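Local coordinates for protein fusion DH (Streptomyces sp. MJ635-86F5, PDB 6K97) that probably catalyses dehydration of a polyketide intermediate during cremimycin biosynthesis, as an engineered fusion that joins the pieces of a split dehydratase domain, at residues A[291-305]-A[308-322]. Sequence-based numbering, arbitrary orientation.
Sequences SLRVHITPDGDKSVS and AVDAAGNAVVSVGSV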
ATOM      1  N   SER A 291     -15.153 -17.697 -23.234  1.00 42.69           N
ATOM      2  CA  SER A 291     -14.454 -18.653 -24.079  1.00 43.23           C
ATOM      3  C   SER A 291     -13.713 -17.963 -25.221  1.00 40.14           C
ATOM      4  O   SER A 291     -13.932 -16.788 -25.482  1.00 35.80           O
ATOM      5  CB  SER A 291     -15.436 -19.696 -24.613  1.00 42.38           C
ATOM      6  OG  SER A 291     -16.295 -19.150 -25.541  1.00 41.38           O
ATOM      7  N   LEU A 292     -12.858 -18.719 -25.895  1.00 37.69           N
ATOM      8  CA  LEU A 292     -11.952 -18.171 -26.882  1.00 36.98           C
ATOM      9  C   LEU A 292     -11.652 -19.109 -28.042  1.00 37.87           C
ATOM     10  O   LEU A 292     -11.555 -20.308 -27.857  1.00 37.64           O
ATOM     11  CB  LEU A 292     -10.641 -17.846 -26.201  1.00 37.45           C
ATOM     12  CG  LEU A 292     -10.606 -16.798 -25.077  1.00 38.07           C
ATOM     13  CD1 LEU A 292      -9.169 -16.650 -24.662  1.00 39.05           C
ATOM     14  CD2 LEU A 292     -11.091 -15.435 -25.500  1.00 37.70           C
ATOM     15  N   ARG A 293     -11.547 -18.547 -29.244  1.00 41.22           N
ATOM     16  CA  ARG A 293     -10.968 -19.210 -30.385  1.00 43.86           C
ATOM     17  C   ARG A 293      -9.610 -18.578 -30.564  1.00 42.71           C
ATOM     18  O   ARG A 293      -9.481 -17.348 -30.712  1.00 40.27           O
ATOM     19  CB  ARG A 293     -11.807 -19.026 -31.652  1.00 51.78           C
ATOM     20  CG  ARG A 293     -13.252 -19.538 -31.531  1.00 62.94           C
ATOM     21  CD  ARG A 293     -13.855 -19.852 -32.904  1.00 71.77           C
ATOM     22  NE  ARG A 293     -12.897 -20.659 -33.696  1.00 79.69           N
ATOM     23  CZ  ARG A 293     -12.943 -21.967 -33.892  1.00 74.68           C
ATOM     24  NH1 ARG A 293     -13.928 -22.709 -33.405  1.00 67.04           N
ATOM     25  NH2 ARG A 293     -11.984 -22.529 -34.606  1.00 85.89           N
ATOM     26  N   VAL A 294      -8.591 -19.428 -30.581  1.00 40.99           N
ATOM     27  CA  VAL A 294      -7.232 -18.979 -30.439  1.00 41.50           C
ATOM     28  C   VAL A 294      -6.347 -19.375 -31.608  1.00 41.46           C
ATOM     29  O   VAL A 294      -6.274 -20.537 -31.970  1.00 44.22           O
ATOM     30  CB  VAL A 294      -6.669 -19.605 -29.177  1.00 42.30           C
ATOM     31  CG1 VAL A 294      -5.215 -19.251 -29.019  1.00 45.06           C
ATOM     32  CG2 VAL A 294      -7.442 -19.114 -27.983  1.00 41.12           C
ATOM     33  N   HIS A 295      -5.645 -18.418 -32.171  1.00 40.07           N
ATOM     34  CA  HIS A 295      -4.670 -18.700 -33.223  1.00 40.57           C
ATOM     35  C   HIS A 295      -3.296 -18.652 -32.589  1.00 37.87           C
ATOM     36  O   HIS A 295      -2.875 -17.609 -32.061  1.00 35.58           O
ATOM     37  CB  HIS A 295      -4.814 -17.660 -34.353  1.00 42.77           C
ATOM     38  CG  HIS A 295      -3.960 -17.920 -35.558  1.00 45.69           C
ATOM     39  ND1 HIS A 295      -3.922 -17.057 -36.639  1.00 49.79           N
ATOM     40  CD2 HIS A 295      -3.099 -18.921 -35.858  1.00 48.25           C
ATOM     41  CE1 HIS A 295      -3.096 -17.525 -37.559  1.00 46.97           C
ATOM     42  NE2 HIS A 295      -2.588 -18.659 -37.114  1.00 48.07           N
ATOM     43  N   ILE A 296      -2.607 -19.790 -32.602  1.00 38.35           N
ATOM     44  CA  ILE A 296      -1.229 -19.880 -32.099  1.00 38.72           C
ATOM     45  C   ILE A 296      -0.249 -20.042 -33.235  1.00 39.25           C
ATOM     46  O   ILE A 296      -0.445 -20.927 -34.067  1.00 43.63           O
ATOM     47  CB  ILE A 296      -1.076 -21.098 -31.181  1.00 40.51           C
ATOM     48  CG1 ILE A 296      -2.132 -21.025 -30.084  1.00 40.40           C
ATOM     49  CG2 ILE A 296       0.340 -21.159 -30.566  1.00 41.06           C
ATOM     50  CD1 ILE A 296      -2.236 -22.258 -29.205  1.00 41.13           C
ATOM     51  N   THR A 297       0.778 -19.200 -33.285  1.00 39.07           N
ATOM     52  CA  THR A 297       1.877 -19.298 -34.297  1.00 42.26           C
ATOM     53  C   THR A 297       3.261 -19.338 -33.627  1.00 43.93           C
ATOM     54  O   THR A 297       3.460 -18.715 -32.580  1.00 44.27           O
ATOM     55  CB  THR A 297       1.885 -18.105 -35.270  1.00 41.78           C
ATOM     56  OG1 THR A 297       2.141 -16.909 -34.527  1.00 44.68           O
ATOM     57  CG2 THR A 297       0.517 -17.948 -35.946  1.00 44.45           C
ATOM     58  N   PRO A 298       4.230 -20.037 -34.232  1.00 52.14           N
ATOM     59  CA  PRO A 298       5.583 -20.124 -33.632  1.00 52.47           C
ATOM     60  C   PRO A 298       6.302 -18.799 -33.692  1.00 52.21           C
ATOM     61  O   PRO A 298       5.983 -17.982 -34.550  1.00 52.02           O
ATOM     62  CB  PRO A 298       6.286 -21.133 -34.510  1.00 53.59           C
ATOM     63  CG  PRO A 298       5.611 -20.996 -35.834  1.00 57.34           C
ATOM     64  CD  PRO A 298       4.163 -20.768 -35.511  1.00 57.15           C
ATOM     65  N   ASP A 299       7.242 -18.580 -32.773  1.00 50.99           N
ATOM     66  CA  ASP A 299       7.869 -17.286 -32.633  1.00 50.19           C
ATOM     67  C   ASP A 299       9.347 -17.408 -32.309  1.00 52.58           C
ATOM     68  O   ASP A 299       9.927 -16.539 -31.674  1.00 59.29           O
ATOM     69  CB  ASP A 299       7.189 -16.523 -31.501  1.00 49.94           C
ATOM     70  CG  ASP A 299       7.596 -15.085 -31.451  1.00 52.72           C
ATOM     71  OD1 ASP A 299       7.662 -14.476 -32.539  1.00 59.20           O
ATOM     72  OD2 ASP A 299       7.848 -14.547 -30.340  1.00 56.16           O
ATOM     73  N   GLY A 300       9.992 -18.446 -32.784  1.00 52.11           N
ATOM     74  CA  GLY A 300      11.368 -18.658 -32.384  1.00 55.55           C
ATOM     75  C   GLY A 300      11.341 -19.828 -31.438  1.00 56.53           C
ATOM     76  O   GLY A 300      10.294 -20.411 -31.233  1.00 58.17           O
ATOM     77  N   ASP A 301      12.492 -20.200 -30.904  1.00 58.55           N
ATOM     78  CA  ASP A 301      12.613 -21.483 -30.267  1.00 61.63           C
ATOM     79  C   ASP A 301      12.011 -21.437 -28.844  1.00 56.45           C
ATOM     80  O   ASP A 301      12.322 -20.558 -28.035  1.00 49.81           O
ATOM     81  CB  ASP A 301      14.072 -21.993 -30.316  1.00 72.26           C
ATOM     82  CG  ASP A 301      14.916 -21.515 -29.149  1.00 81.21           C
ATOM     83  OD1 ASP A 301      15.236 -20.307 -29.081  1.00 88.34           O
ATOM     84  OD2 ASP A 301      15.265 -22.372 -28.306  1.00 83.87           O
ATOM     85  N   LYS A 302      11.108 -22.391 -28.614  1.00 50.15           N
ATOM     86  CA  LYS A 302      10.344 -22.517 -27.420  1.00 45.05           C
ATOM     87  C   LYS A 302       9.421 -21.317 -27.151  1.00 41.30           C
ATOM     88  O   LYS A 302       8.925 -21.140 -26.007  1.00 36.88           O
ATOM     89  CB  LYS A 302      11.300 -22.835 -26.252  1.00 51.03           C
ATOM     90  CG  LYS A 302      12.131 -24.097 -26.468  1.00 49.63           C
ATOM     91  CD  LYS A 302      11.267 -25.330 -26.603  1.00 52.25           C
ATOM     92  CE  LYS A 302      12.081 -26.496 -27.157  1.00 57.80           C
ATOM     93  NZ  LYS A 302      11.186 -27.582 -27.665  1.00 57.97           N
ATOM     94  N   SER A 303       9.155 -20.509 -28.191  1.00 37.32           N
ATOM     95  CA  SER A 303       8.231 -19.383 -28.058  1.00 36.90           C
ATOM     96  C   SER A 303       7.094 -19.475 -29.036  1.00 35.29           C
ATOM     97  O   SER A 303       7.265 -19.924 -30.140  1.00 34.83           O
ATOM     98  CB  SER A 303       8.923 -18.062 -28.308  1.00 41.79           C
ATOM     99  OG  SER A 303      10.198 -18.042 -27.765  1.00 50.62           O
ATOM    100  N   VAL A 304       5.928 -19.005 -28.630  1.00 33.33           N
ATOM    101  CA  VAL A 304       4.804 -18.861 -29.527  1.00 33.01           C
ATOM    102  C   VAL A 304       4.137 -17.526 -29.339  1.00 33.25           C
ATOM    103  O   VAL A 304       4.373 -16.807 -28.348  1.00 33.34           O
ATOM    104  CB  VAL A 304       3.730 -19.943 -29.302  1.00 33.84           C
ATOM    105  CG1 VAL A 304       4.316 -21.321 -29.597  1.00 34.20           C
ATOM    106  CG2 VAL A 304       3.092 -19.855 -27.934  1.00 32.16           C
ATOM    107  N   SER A 305       3.351 -17.135 -30.313  1.00 34.22           N
ATOM    108  CA  SER A 305       2.536 -15.970 -30.063  1.00 36.84           C
ATOM    109  C   SER A 305       1.116 -16.360 -30.292  1.00 34.06           C
ATOM    110  O   SER A 305       0.848 -17.383 -30.905  1.00 33.87           O
ATOM    111  CB  SER A 305       2.997 -14.772 -30.889  1.00 37.91           C
ATOM    112  OG  SER A 305       2.620 -14.942 -32.191  1.00 43.99           O
ATOM    113  N   ALA A 308      -6.609 -13.997 -30.073  1.00 35.16           N
ATOM    114  CA  ALA A 308      -7.849 -14.655 -29.735  1.00 35.30           C
ATOM    115  C   ALA A 308      -9.103 -13.799 -29.825  1.00 36.06           C
ATOM    116  O   ALA A 308      -9.141 -12.712 -29.301  1.00 44.08           O
ATOM    117  CB  ALA A 308      -7.724 -15.210 -28.358  1.00 35.35           C
ATOM    118  N   VAL A 309     -10.150 -14.342 -30.409  1.00 34.86           N
ATOM    119  CA  VAL A 309     -11.443 -13.704 -30.460  1.00 34.96           C
ATOM    120  C   VAL A 309     -12.404 -14.538 -29.583  1.00 37.82           C
ATOM    121  O   VAL A 309     -12.050 -15.645 -29.160  1.00 37.69           O
ATOM    122  CB  VAL A 309     -11.945 -13.612 -31.927  1.00 35.89           C
ATOM    123  CG1 VAL A 309     -10.911 -12.919 -32.812  1.00 33.68           C
ATOM    124  CG2 VAL A 309     -12.251 -15.006 -32.497  1.00 34.79           C
ATOM    125  N   ASP A 310     -13.566 -13.980 -29.222  1.00 38.79           N
ATOM    126  CA  ASP A 310     -14.539 -14.683 -28.388  1.00 39.43           C
ATOM    127  C   ASP A 310     -15.511 -15.376 -29.326  1.00 44.04           C
ATOM    128  O   ASP A 310     -15.326 -15.319 -30.544  1.00 48.89           O
ATOM    129  CB  ASP A 310     -15.252 -13.721 -27.428  1.00 39.82           C
ATOM    130  CG  ASP A 310     -16.083 -12.616 -28.152  1.00 46.79           C
ATOM    131  OD1 ASP A 310     -16.257 -12.659 -29.411  1.00 47.02           O
ATOM    132  OD2 ASP A 310     -16.538 -11.676 -27.431  1.00 47.09           O
ATOM    133  N   ALA A 311     -16.554 -16.009 -28.795  1.00 45.11           N
ATOM    134  CA  ALA A 311     -17.473 -16.826 -29.620  1.00 48.30           C
ATOM    135  C   ALA A 311     -18.256 -16.025 -30.671  1.00 49.21           C
ATOM    136  O   ALA A 311     -18.763 -16.609 -31.618  1.00 51.61           O
ATOM    137  CB  ALA A 311     -18.453 -17.609 -28.737  1.00 47.75           C
ATOM    138  N   ALA A 312     -18.352 -14.702 -30.509  1.00 48.25           N
ATOM    139  CA  ALA A 312     -18.951 -13.821 -31.549  1.00 45.52           C
ATOM    140  C   ALA A 312     -17.925 -13.195 -32.530  1.00 43.83           C
ATOM    141  O   ALA A 312     -18.310 -12.421 -33.374  1.00 42.51           O
ATOM    142  CB  ALA A 312     -19.736 -12.711 -30.883  1.00 45.44           C
ATOM    143  N   GLY A 313     -16.630 -13.499 -32.392  1.00 41.10           N
ATOM    144  CA  GLY A 313     -15.616 -12.888 -33.247  1.00 41.23           C
ATOM    145  C   GLY A 313     -15.053 -11.541 -32.784  1.00 42.34           C
ATOM    146  O   GLY A 313     -14.235 -10.970 -33.464  1.00 44.43           O
ATOM    147  N   ASN A 314     -15.467 -11.015 -31.637  1.00 42.77           N
ATOM    148  CA  ASN A 314     -14.815  -9.853 -31.100  1.00 42.51           C
ATOM    149  C   ASN A 314     -13.410 -10.242 -30.700  1.00 41.76           C
ATOM    150  O   ASN A 314     -13.191 -11.288 -30.077  1.00 42.79           O
ATOM    151  CB  ASN A 314     -15.536  -9.334 -29.842  1.00 46.24           C
ATOM    152  CG  ASN A 314     -17.030  -9.098 -30.050  1.00 50.76           C
ATOM    153  OD1 ASN A 314     -17.467  -8.320 -30.930  1.00 51.94           O
ATOM    154  ND2 ASN A 314     -17.831  -9.754 -29.221  1.00 54.73           N
ATOM    155  N   ALA A 315     -12.447  -9.400 -31.024  1.00 39.77           N
ATOM    156  CA  ALA A 315     -11.071  -9.586 -30.597  1.00 37.17           C
ATOM    157  C   ALA A 315     -10.986  -9.449 -29.057  1.00 39.02           C
ATOM    158  O   ALA A 315     -11.518  -8.512 -28.499  1.00 47.56           O
ATOM    159  CB  ALA A 315     -10.215  -8.545 -31.277  1.00 35.65           C
ATOM    160  N   VAL A 316     -10.357 -10.378 -28.366  1.00 36.66           N
ATOM    161  CA  VAL A 316     -10.297 -10.321 -26.914  1.00 36.31           C
ATOM    162  C   VAL A 316      -8.883 -10.062 -26.441  1.00 35.43           C
ATOM    163  O   VAL A 316      -8.657  -9.147 -25.648  1.00 39.47           O
ATOM    164  CB  VAL A 316     -10.774 -11.627 -26.275  1.00 37.60           C
ATOM    165  CG1 VAL A 316     -10.459 -11.701 -24.790  1.00 36.89           C
ATOM    166  CG2 VAL A 316     -12.240 -11.805 -26.513  1.00 39.24           C
ATOM    167  N   VAL A 317      -7.933 -10.890 -26.855  1.00 34.23           N
ATOM    168  CA  VAL A 317      -6.574 -10.717 -26.371  1.00 33.58           C
ATOM    169  C   VAL A 317      -5.599 -11.135 -27.393  1.00 32.45           C
ATOM    170  O   VAL A 317      -5.859 -12.044 -28.187  1.00 35.96           O
ATOM    171  CB  VAL A 317      -6.347 -11.491 -25.066  1.00 35.14           C
ATOM    172  CG1 VAL A 317      -6.690 -12.931 -25.229  1.00 35.45           C
ATOM    173  CG2 VAL A 317      -4.925 -11.360 -24.575  1.00 38.38           C
ATOM    174  N   SER A 318      -4.471 -10.453 -27.401  1.00 33.21           N
ATOM    175  CA  SER A 318      -3.310 -10.910 -28.162  1.00 35.79           C
ATOM    176  C   SER A 318      -2.037 -10.897 -27.292  1.00 33.86           C
ATOM    177  O   SER A 318      -1.952 -10.113 -26.331  1.00 35.52           O
ATOM    178  CB  SER A 318      -3.155 -10.056 -29.430  1.00 37.84           C
ATOM    179  OG  SER A 318      -2.631  -8.807 -29.143  1.00 38.13           O
ATOM    180  N   VAL A 319      -1.074 -11.761 -27.645  1.00 33.35           N
ATOM    181  CA  VAL A 319       0.190 -11.934 -26.914  1.00 32.77           C
ATOM    182  C   VAL A 319       1.286 -11.905 -27.923  1.00 34.10           C
ATOM    183  O   VAL A 319       1.389 -12.804 -28.757  1.00 38.43           O
ATOM    184  CB  VAL A 319       0.228 -13.248 -26.143  1.00 33.15           C
ATOM    185  CG1 VAL A 319       1.471 -13.390 -25.290  1.00 33.75           C
ATOM    186  CG2 VAL A 319      -0.992 -13.352 -25.260  1.00 33.68           C
ATOM    187  N   GLY A 320       2.115 -10.867 -27.868  1.00 35.09           N
ATOM    188  CA  GLY A 320       3.254 -10.761 -28.773  1.00 34.87           C
ATOM    189  C   GLY A 320       4.071 -12.010 -28.691  1.00 35.77           C
ATOM    190  O   GLY A 320       4.446 -12.560 -29.691  1.00 37.88           O
ATOM    191  N   SER A 321       4.335 -12.511 -27.487  1.00 37.06           N
ATOM    192  CA  SER A 321       5.239 -13.651 -27.384  1.00 37.13           C
ATOM    193  C   SER A 321       5.114 -14.308 -26.029  1.00 36.01           C
ATOM    194  O   SER A 321       4.968 -13.614 -25.031  1.00 30.07           O
ATOM    195  CB  SER A 321       6.692 -13.186 -27.619  1.00 36.13           C
ATOM    196  OG  SER A 321       7.547 -14.301 -27.666  1.00 39.36           O
ATOM    197  N   VAL A 322       5.158 -15.645 -26.006  1.00 35.53           N
ATOM    198  CA  VAL A 322       5.254 -16.388 -24.744  1.00 35.37           C
ATOM    199  C   VAL A 322       6.389 -17.358 -24.871  1.00 35.10           C
ATOM    200  O   VAL A 322       6.320 -18.223 -25.756  1.00 34.08           O
ATOM    201  CB  VAL A 322       4.047 -17.257 -24.438  1.00 36.35           C
ATOM    202  CG1 VAL A 322       4.234 -17.912 -23.060  1.00 35.82           C
ATOM    203  CG2 VAL A 322       2.793 -16.445 -24.460  1.00 38.68           C
TER
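Arg293 pairs antiparallel with Val309 through two backbone hydrogen bonds, Arg293 N to Val309 O (2.9 Å) and Val309 N to Arg293 O, and Val304 and Val322 repeat this pattern further along. One strand, 303-309, thus serves both 291-298 and 315-327, whose antiparallel hairpins belong to the predicted C-terminal hotdog of this double-hotdog dehydratase, within the C-terminal, apparently CmiP2-derived part of the fusion. Beside the first pair, Leu292 CD2 reaches Val316 CG1 at 3.9 Å, the two side chains crossing at about a right angle, while Val294 CG2 lies 3.9 Å from Ala308 CB. Leu292 and Val294 also pack on helix 252-266, consistent with the central helix that a hotdog sheet wraps around. Val316 and Val317 form a classic beta bulge opposite Ala308, whose carbonyl oxygen accepts from both their amides. At the other end the link is polar: Ser321 OG donates to Asp299 OD2 (2.7 Å), meeting it nearly along the C-O bond. Asp299 CG stands trans to its own nitrogen (chi1 -169°), which carries the carboxylate from just before the Gly300-Ser303 turn across to Ser321. An alanine here removes the carboxylate, which would probably leave the Ser321 hydroxyl freer to turn. The Arg293 guanidinium forms a salt bridge with Asp233.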